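Local coordinates for protein type-iv like pilin ttha1219 (Thermus thermophilus, PDB 5G23) that is a type IV-like pilin linked to natural competence, probably contributing to the type IV pilus machinery for DNA uptake, at residues V140-F145 and L178-S183; P191-G196 and R220-K225. All coordinates share one frame; numbering follows the deposited sequence.

Contact 1: residues V140-F145 and L178-S183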
ATOM      1  N   VAL B 140      -5.939 -16.519   6.184  1.00 22.41           N
ATOM      2  CA  VAL B 140      -6.551 -15.916   4.981  1.00 21.08           C
ATOM      3  C   VAL B 140      -6.126 -16.737   3.803  1.00 19.16           C
ATOM      4  O   VAL B 140      -4.962 -16.968   3.613  1.00 19.71           O
ATOM      5  CB  VAL B 140      -6.142 -14.440   4.757  1.00 20.47           C
ATOM      6  CG1 VAL B 140      -6.708 -13.907   3.477  1.00 19.91           C
ATOM      7  CG2 VAL B 140      -6.517 -13.566   5.957  1.00 21.70           C
ATOM      8  N   GLN B 141      -7.090 -17.138   2.998  1.00 19.38           N
ATOM      9  CA  GLN B 141      -6.817 -17.822   1.725  1.00 18.97           C
ATOM     10  C   GLN B 141      -7.280 -16.978   0.601  1.00 18.24           C
ATOM     11  O   GLN B 141      -8.473 -16.575   0.553  1.00 17.01           O
ATOM     12  CB  GLN B 141      -7.544 -19.173   1.677  1.00 20.15           C
ATOM     13  CG  GLN B 141      -6.931 -20.175   2.649  1.00 21.46           C
ATOM     14  CD  GLN B 141      -5.601 -20.669   2.164  1.00 23.03           C
ATOM     15  OE1 GLN B 141      -5.458 -21.132   1.010  1.00 23.62           O
ATOM     16  NE2 GLN B 141      -4.609 -20.585   3.021  1.00 23.39           N
ATOM     17  N   VAL B 142      -6.381 -16.679  -0.329  1.00 17.47           N
ATOM     18  CA  VAL B 142      -6.732 -15.981  -1.562  1.00 16.88           C
ATOM     19  C   VAL B 142      -7.206 -17.061  -2.524  1.00 16.83           C
ATOM     20  O   VAL B 142      -6.406 -17.847  -2.970  1.00 16.24           O
ATOM     21  CB  VAL B 142      -5.531 -15.116  -2.088  1.00 17.52           C
ATOM     22  CG1 VAL B 142      -5.883 -14.450  -3.408  1.00 17.69           C
ATOM     23  CG2 VAL B 142      -5.209 -14.038  -1.068  1.00 18.85           C
ATOM     24  N   GLU B 143      -8.505 -17.058  -2.832  1.00 16.21           N
ATOM     25  CA  GLU B 143      -9.143 -18.107  -3.651  1.00 16.69           C
ATOM     26  C   GLU B 143      -9.183 -17.727  -5.143  1.00 16.13           C
ATOM     27  O   GLU B 143      -9.355 -18.594  -5.995  1.00 16.37           O
ATOM     28  CB  GLU B 143     -10.529 -18.371  -3.170  1.00 16.68           C
ATOM     29  CG  GLU B 143     -10.442 -18.968  -1.761  1.00 18.50           C
ATOM     30  CD  GLU B 143     -11.774 -19.268  -1.141  1.00 19.50           C
ATOM     31  OE1 GLU B 143     -12.846 -18.879  -1.675  1.00 19.80           O
ATOM     32  OE2 GLU B 143     -11.723 -19.858  -0.065  1.00 21.97           O
ATOM     33  N   ALA B 144      -9.023 -16.453  -5.441  1.00 15.61           N
ATOM     34  CA  ALA B 144      -8.990 -15.981  -6.848  1.00 15.59           C
ATOM     35  C   ALA B 144      -8.305 -14.662  -6.986  1.00 14.74           C
ATOM     36  O   ALA B 144      -8.508 -13.758  -6.148  1.00 13.62           O
ATOM     37  CB  ALA B 144     -10.409 -15.927  -7.423  1.00 16.38           C
ATOM     38  N   PHE B 145      -7.465 -14.548  -8.014  1.00 14.90           N
ATOM     39  CA  PHE B 145      -6.816 -13.311  -8.413  1.00 14.35           C
ATOM     40  C   PHE B 145      -6.952 -13.285  -9.916  1.00 14.26           C
ATOM     41  O   PHE B 145      -6.628 -14.231 -10.601  1.00 15.21           O
ATOM     42  CB  PHE B 145      -5.331 -13.174  -7.993  1.00 14.63           C
ATOM     43  CG  PHE B 145      -4.643 -11.921  -8.447  1.00 14.64           C
ATOM     44  CD1 PHE B 145      -5.157 -10.684  -8.196  1.00 16.23           C
ATOM     45  CD2 PHE B 145      -3.402 -11.980  -9.097  1.00 16.06           C
ATOM     46  CE1 PHE B 145      -4.499  -9.517  -8.627  1.00 16.31           C
ATOM     47  CE2 PHE B 145      -2.718 -10.822  -9.551  1.00 16.51           C
ATOM     48  CZ  PHE B 145      -3.260  -9.588  -9.260  1.00 16.51           C
ATOM     49  N   LEU B 178      -8.705  -5.524 -11.650  1.00 14.38           N
ATOM     50  CA  LEU B 178      -8.179  -6.517 -10.752  1.00 14.70           C
ATOM     51  C   LEU B 178      -9.268  -7.008  -9.789  1.00 14.76           C
ATOM     52  O   LEU B 178     -10.122  -6.215  -9.365  1.00 13.55           O
ATOM     53  CB  LEU B 178      -7.006  -5.946  -9.975  1.00 17.02           C
ATOM     54  CG  LEU B 178      -5.857  -5.622 -10.920  1.00 18.18           C
ATOM     55  CD1 LEU B 178      -5.920  -4.151 -11.198  1.00 21.19           C
ATOM     56  CD2 LEU B 178      -4.555  -5.956 -10.290  1.00 21.62           C
ATOM     57  N   TYR B 179      -9.263  -8.317  -9.540  1.00 14.20           N
ATOM     58  CA  TYR B 179     -10.253  -8.954  -8.677  1.00 15.21           C
ATOM     59  C   TYR B 179      -9.556  -9.892  -7.701  1.00 14.74           C
ATOM     60  O   TYR B 179      -8.732 -10.676  -8.087  1.00 14.46           O
ATOM     61  CB  TYR B 179     -11.273  -9.744  -9.517  1.00 15.15           C
ATOM     62  CG  TYR B 179     -12.222 -10.552  -8.693  1.00 15.42           C
ATOM     63  CD1 TYR B 179     -13.384 -10.002  -8.185  1.00 15.85           C
ATOM     64  CD2 TYR B 179     -11.959 -11.915  -8.420  1.00 16.37           C
ATOM     65  CE1 TYR B 179     -14.264 -10.731  -7.408  1.00 15.93           C
ATOM     66  CE2 TYR B 179     -12.834 -12.677  -7.654  1.00 16.17           C
ATOM     67  CZ  TYR B 179     -14.009 -12.089  -7.177  1.00 15.90           C
ATOM     68  OH  TYR B 179     -14.816 -12.794  -6.409  1.00 16.20           O
ATOM     69  N   LEU B 180      -9.952  -9.786  -6.411  1.00 14.11           N
ATOM     70  CA  LEU B 180      -9.545 -10.713  -5.403  1.00 13.82           C
ATOM     71  C   LEU B 180     -10.780 -11.291  -4.684  1.00 14.48           C
ATOM     72  O   LEU B 180     -11.775 -10.554  -4.411  1.00 13.60           O
ATOM     73  CB  LEU B 180      -8.672 -10.001  -4.367  1.00 14.06           C
ATOM     74  CG  LEU B 180      -7.254  -9.647  -4.779  1.00 13.95           C
ATOM     75  CD1 LEU B 180      -6.638  -8.674  -3.782  1.00 14.80           C
ATOM     76  CD2 LEU B 180      -6.455 -10.951  -4.856  1.00 14.78           C
ATOM     77  N   LEU B 181     -10.744 -12.603  -4.460  1.00 14.24           N
ATOM     78  CA  LEU B 181     -11.673 -13.301  -3.563  1.00 13.89           C
ATOM     79  C   LEU B 181     -10.827 -13.936  -2.480  1.00 13.79           C
ATOM     80  O   LEU B 181      -9.848 -14.616  -2.764  1.00 13.82           O
ATOM     81  CB  LEU B 181     -12.457 -14.340  -4.302  1.00 14.48           C
ATOM     82  CG  LEU B 181     -13.376 -15.198  -3.499  1.00 15.47           C
ATOM     83  CD1 LEU B 181     -14.548 -14.437  -2.956  1.00 16.39           C
ATOM     84  CD2 LEU B 181     -13.881 -16.372  -4.352  1.00 16.34           C
ATOM     85  N   ALA B 182     -11.217 -13.732  -1.230  1.00 13.84           N
ATOM     86  CA  ALA B 182     -10.509 -14.314  -0.116  1.00 14.09           C
ATOM     87  C   ALA B 182     -11.515 -14.848   0.880  1.00 14.73           C
ATOM     88  O   ALA B 182     -12.670 -14.415   0.949  1.00 14.74           O
ATOM     89  CB  ALA B 182      -9.571 -13.326   0.558  1.00 14.38           C
ATOM     90  N   SER B 183     -11.032 -15.780   1.688  1.00 14.94           N
ATOM     91  CA  SER B 183     -11.827 -16.361   2.787  1.00 15.23           C
ATOM     92  C   SER B 183     -11.038 -16.483   4.049  1.00 15.99           C
ATOM     93  O   SER B 183      -9.809 -16.629   4.052  1.00 15.49           O
ATOM     94  CB  SER B 183     -12.369 -17.758   2.395  1.00 15.40           C
ATOM     95  OG  SER B 183     -11.329 -18.751   2.336  1.00 15.79           O
TER
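Strands 141-145 and 178-183 run antiparallel at 153°, paired at the Gln141 end by mutual Gln141-Ser183 backbone bonds and farther along by Leu181 N to Ala144 O. Between these, Leu181 O accepts Glu143 N at 2.8 Å and, more weakly, Ala144 N at 3.3 Å. Two residues facing one make a classic beta bulge, which shifts the register by one. At the bulge the Glu143 side chain reaches across toward 178-183: its CG is anti to the carbonyl carbon (chi1 -66°) and the chain then runs straight, so that OE2 receives Ser183 OG at 2.7 Å from above the carboxylate plane, while OE1 lies against Leu181 CD2 and holds Arg222 in a salt bridge. On the face that carries Ala144 and Leu181, their CB atoms meet, and the edge of the Tyr179 ring approaches Ala144 CB. These are the two central strands of the four-stranded antiparallel sheet of the pilin's globular domain, and the other face packs against helix 44-61. There Leu180 CD2 lies obliquely 3.6 Å from Phe145 CD1 and also reaches Val142 CG1. Leu178 CD2 approaches the Phe145 ring at its edge, 3.9 Å from CE1, and Leu56 of the helix touches the same phenylalanine.

Contact 2: residues P191-G196 and R220-K225; sequences PAFTPG and RLRAEK
Phe193 and Glu224 are brought together by their first torsions: the ring leaves the loop with CG anti to the backbone N (chi1 -177°), and Glu224 CG stands between its own N and carbonyl carbon (chi1 69°), after which the extended chain lifts the carboxylate off strand 221-225 toward residues 191-196. The carboxylate sits at the ring edge, Phe193 CZ lying 3.7 Å from Glu224 CD, with the two planes 79° apart. At the other end of the phenyl group, Arg222 CB packs 3.8 Å from Phe193 CD2, and Arg222 O lies over one ring face, offset toward the rim. The direct hydrogen bond between the segments is nearly straight: Gly196 N gives its hydrogen to the syn lone pair of Glu224 OE1 at 2.7 Å. OE1 also bonds Tyr179 OH, and OE2 takes Thr198 OG1, which together fix the rotation of the carboxylate. Were Glu224 an alanine, Gly196 N and Tyr179 OH would probably lose their shared acceptor, a gap would be likely to open at the Phe193 edge, and the loop might move. Two waters extend the contact, one joining Phe193 N to Arg222 NH1, the other lying between Pro191 O and Arg220 O. The arrangement lays an irregular loop along an outermost strand of the four-stranded sheet, with Phe193 and Pro195 reaching over to Leu181 on the neighbouring strand 173-184. Besides its water link to the loop, Arg222 NH1 forms a salt bridge with Asp218. With several donors gathered round its oxygens, the Glu224 carboxylate is likely to be ionised, its negative charge probably stabilised by the backbone N-H and the two hydroxyls.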
ATOM      1  N   PRO B 191     -22.979 -17.333   5.957  1.00 27.22           N
ATOM      2  CA  PRO B 191     -23.776 -17.875   4.867  1.00 28.27           C
ATOM      3  C   PRO B 191     -22.996 -17.992   3.563  1.00 26.90           C
ATOM      4  O   PRO B 191     -22.024 -17.271   3.342  1.00 25.37           O
ATOM      5  CB  PRO B 191     -24.964 -16.906   4.754  1.00 29.96           C
ATOM      6  CG  PRO B 191     -24.576 -15.675   5.505  1.00 30.53           C
ATOM      7  CD  PRO B 191     -23.380 -15.985   6.379  1.00 29.07           C
ATOM      8  N   ALA B 192     -23.439 -18.886   2.705  1.00 26.34           N
ATOM      9  CA  ALA B 192     -22.785 -19.171   1.428  1.00 26.72           C
ATOM     10  C   ALA B 192     -22.667 -17.913   0.545  1.00 27.38           C
ATOM     11  O   ALA B 192     -23.633 -17.120   0.379  1.00 25.06           O
ATOM     12  CB  ALA B 192     -23.552 -20.255   0.695  1.00 28.21           C
ATOM     13  N   PHE B 193     -21.460 -17.680   0.040  1.00 25.47           N
ATOM     14  CA  PHE B 193     -21.204 -16.462  -0.675  1.00 25.47           C
ATOM     15  C   PHE B 193     -21.195 -16.774  -2.179  1.00 23.59           C
ATOM     16  O   PHE B 193     -20.754 -17.819  -2.587  1.00 23.75           O
ATOM     17  CB  PHE B 193     -19.852 -15.921  -0.235  1.00 25.31           C
ATOM     18  CG  PHE B 193     -19.505 -14.644  -0.842  1.00 24.80           C
ATOM     19  CD1 PHE B 193     -20.099 -13.476  -0.385  1.00 24.83           C
ATOM     20  CD2 PHE B 193     -18.579 -14.588  -1.886  1.00 24.15           C
ATOM     21  CE1 PHE B 193     -19.787 -12.263  -0.942  1.00 25.38           C
ATOM     22  CE2 PHE B 193     -18.260 -13.386  -2.448  1.00 23.34           C
ATOM     23  CZ  PHE B 193     -18.863 -12.217  -1.999  1.00 23.38           C
ATOM     24  N   THR B 194     -21.750 -15.842  -2.956  1.00 23.97           N
ATOM     25  CA  THR B 194     -21.744 -15.924  -4.414  1.00 24.18           C
ATOM     26  C   THR B 194     -20.743 -14.907  -4.999  1.00 20.95           C
ATOM     27  O   THR B 194     -21.001 -13.703  -5.007  1.00 18.72           O
ATOM     28  CB  THR B 194     -23.143 -15.665  -5.038  1.00 25.77           C
ATOM     29  OG1 THR B 194     -24.062 -16.622  -4.489  1.00 27.39           O
ATOM     30  CG2 THR B 194     -23.077 -15.877  -6.545  1.00 26.02           C
ATOM     31  N   PRO B 195     -19.595 -15.427  -5.496  1.00 20.15           N
ATOM     32  CA  PRO B 195     -18.630 -14.475  -6.043  1.00 20.03           C
ATOM     33  C   PRO B 195     -19.264 -13.671  -7.157  1.00 20.94           C
ATOM     34  O   PRO B 195     -19.981 -14.239  -7.964  1.00 20.68           O
ATOM     35  CB  PRO B 195     -17.517 -15.381  -6.577  1.00 19.66           C
ATOM     36  CG  PRO B 195     -17.559 -16.551  -5.589  1.00 19.91           C
ATOM     37  CD  PRO B 195     -19.045 -16.794  -5.479  1.00 20.20           C
ATOM     38  N   GLY B 196     -18.926 -12.390  -7.216  1.00 20.06           N
ATOM     39  CA  GLY B 196     -19.493 -11.451  -8.165  1.00 21.05           C
ATOM     40  C   GLY B 196     -20.687 -10.682  -7.614  1.00 20.86           C
ATOM     41  O   GLY B 196     -21.034  -9.630  -8.136  1.00 22.63           O
ATOM     42  N   ARG B 220     -16.919 -20.798   5.571  1.00 19.34           N
ATOM     43  CA  ARG B 220     -15.960 -19.670   5.786  1.00 18.59           C
ATOM     44  C   ARG B 220     -16.551 -18.319   5.413  1.00 18.39           C
ATOM     45  O   ARG B 220     -17.450 -18.222   4.549  1.00 17.34           O
ATOM     46  CB  ARG B 220     -14.683 -19.923   5.016  1.00 18.60           C
ATOM     47  CG  ARG B 220     -13.867 -21.038   5.639  1.00 19.72           C
ATOM     48  CD  ARG B 220     -12.747 -21.469   4.753  1.00 19.88           C
ATOM     49  NE  ARG B 220     -11.700 -20.484   4.617  1.00 19.85           N
ATOM     50  CZ  ARG B 220     -10.544 -20.456   5.284  1.00 20.30           C
ATOM     51  NH1 ARG B 220     -10.320 -21.250   6.279  1.00 21.80           N
ATOM     52  NH2 ARG B 220      -9.640 -19.552   4.982  1.00 19.79           N
ATOM     53  N   LEU B 221     -16.063 -17.269   6.058  1.00 18.05           N
ATOM     54  CA  LEU B 221     -16.428 -15.907   5.658  1.00 18.85           C
ATOM     55  C   LEU B 221     -15.663 -15.552   4.384  1.00 17.52           C
ATOM     56  O   LEU B 221     -14.443 -15.691   4.354  1.00 15.85           O
ATOM     57  CB  LEU B 221     -16.050 -14.921   6.755  1.00 20.99           C
ATOM     58  CG  LEU B 221     -16.402 -13.447   6.634  1.00 23.84           C
ATOM     59  CD1 LEU B 221     -16.452 -12.734   7.973  1.00 26.17           C
ATOM     60  CD2 LEU B 221     -15.294 -12.782   5.866  1.00 26.17           C
ATOM     61  N   ARG B 222     -16.373 -15.041   3.395  1.00 16.64           N
ATOM     62  CA  ARG B 222     -15.786 -14.627   2.126  1.00 16.92           C
ATOM     63  C   ARG B 222     -16.013 -13.168   1.855  1.00 17.89           C
ATOM     64  O   ARG B 222     -17.054 -12.613   2.242  1.00 17.38           O
ATOM     65  CB  ARG B 222     -16.296 -15.443   0.971  1.00 16.96           C
ATOM     66  CG  ARG B 222     -15.614 -16.775   0.883  1.00 17.19           C
ATOM     67  CD  ARG B 222     -16.119 -17.702  -0.230  1.00 18.01           C
ATOM     68  NE  ARG B 222     -15.217 -18.865  -0.134  1.00 18.55           N
ATOM     69  CZ  ARG B 222     -15.314 -19.867   0.750  1.00 19.19           C
ATOM     70  NH1 ARG B 222     -16.425 -20.090   1.448  1.00 19.86           N
ATOM     71  NH2 ARG B 222     -14.318 -20.733   0.871  1.00 18.97           N
ATOM     72  N   ALA B 223     -15.001 -12.534   1.265  1.00 16.39           N
ATOM     73  CA  ALA B 223     -15.124 -11.135   0.802  1.00 15.82           C
ATOM     74  C   ALA B 223     -14.348 -11.007  -0.521  1.00 15.38           C
ATOM     75  O   ALA B 223     -13.429 -11.784  -0.781  1.00 14.80           O
ATOM     76  CB  ALA B 223     -14.562 -10.182   1.802  1.00 16.35           C
ATOM     77  N   GLU B 224     -14.787 -10.082  -1.334  1.00 14.63           N
ATOM     78  CA  GLU B 224     -14.170  -9.866  -2.652  1.00 14.37           C
ATOM     79  C   GLU B 224     -14.008  -8.406  -2.951  1.00 14.28           C
ATOM     80  O   GLU B 224     -14.610  -7.535  -2.309  1.00 13.52           O
ATOM     81  CB  GLU B 224     -15.012 -10.534  -3.744  1.00 15.42           C
ATOM     82  CG  GLU B 224     -16.377  -9.804  -3.932  1.00 15.78           C
ATOM     83  CD  GLU B 224     -17.324 -10.464  -4.892  1.00 17.64           C
ATOM     84  OE1 GLU B 224     -16.982 -11.511  -5.525  1.00 18.38           O
ATOM     85  OE2 GLU B 224     -18.485  -9.959  -4.964  1.00 17.69           O
ATOM     86  N   LYS B 225     -13.141  -8.096  -3.916  1.00 13.99           N
ATOM     87  CA  LYS B 225     -12.960  -6.769  -4.282  1.00 14.72           C
ATOM     88  C   LYS B 225     -12.587  -6.710  -5.766  1.00 14.57           C
ATOM     89  O   LYS B 225     -11.730  -7.433  -6.209  1.00 14.23           O
ATOM     90  CB  LYS B 225     -11.904  -6.070  -3.454  1.00 15.59           C
ATOM     91  CG  LYS B 225     -12.013  -4.547  -3.617  1.00 16.85           C
ATOM     92  CD  LYS B 225     -10.994  -3.861  -2.768  1.00 19.31           C
ATOM     93  CE  LYS B 225     -11.041  -2.359  -2.963  1.00 20.19           C
ATOM     94  NZ  LYS B 225     -12.252  -1.811  -2.303  1.00 21.52           N
TER
HETATM   95  O   HOH W   1     -19.089 -16.672   2.977  1.00 28.70           O
HETATM   96  O   HOH W   2     -19.228 -19.157   1.042  1.00 25.81           O

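From the N terminus, helix 44-61 comes first, and the chain then builds most of the seven-stranded sheet before entering contact 1. There 178-183 returns beside 140-145, closing a 32-residue excursion that visits both sheets, adding strands 160-165 and 168-170 to the larger one before strand 173-184 comes back. Contact 2 follows in series: the chain leaves strand 173-184, passes through 191-196 and helix 207-210, and comes back at 220-225, closing a second loop of 23 residues. The two loops neither nest nor cross. They meet because strands 173-184 and 221-230 are sheet neighbours, and a salt bridge and a hydrogen bond join the four-stranded sheet's centre to its edge.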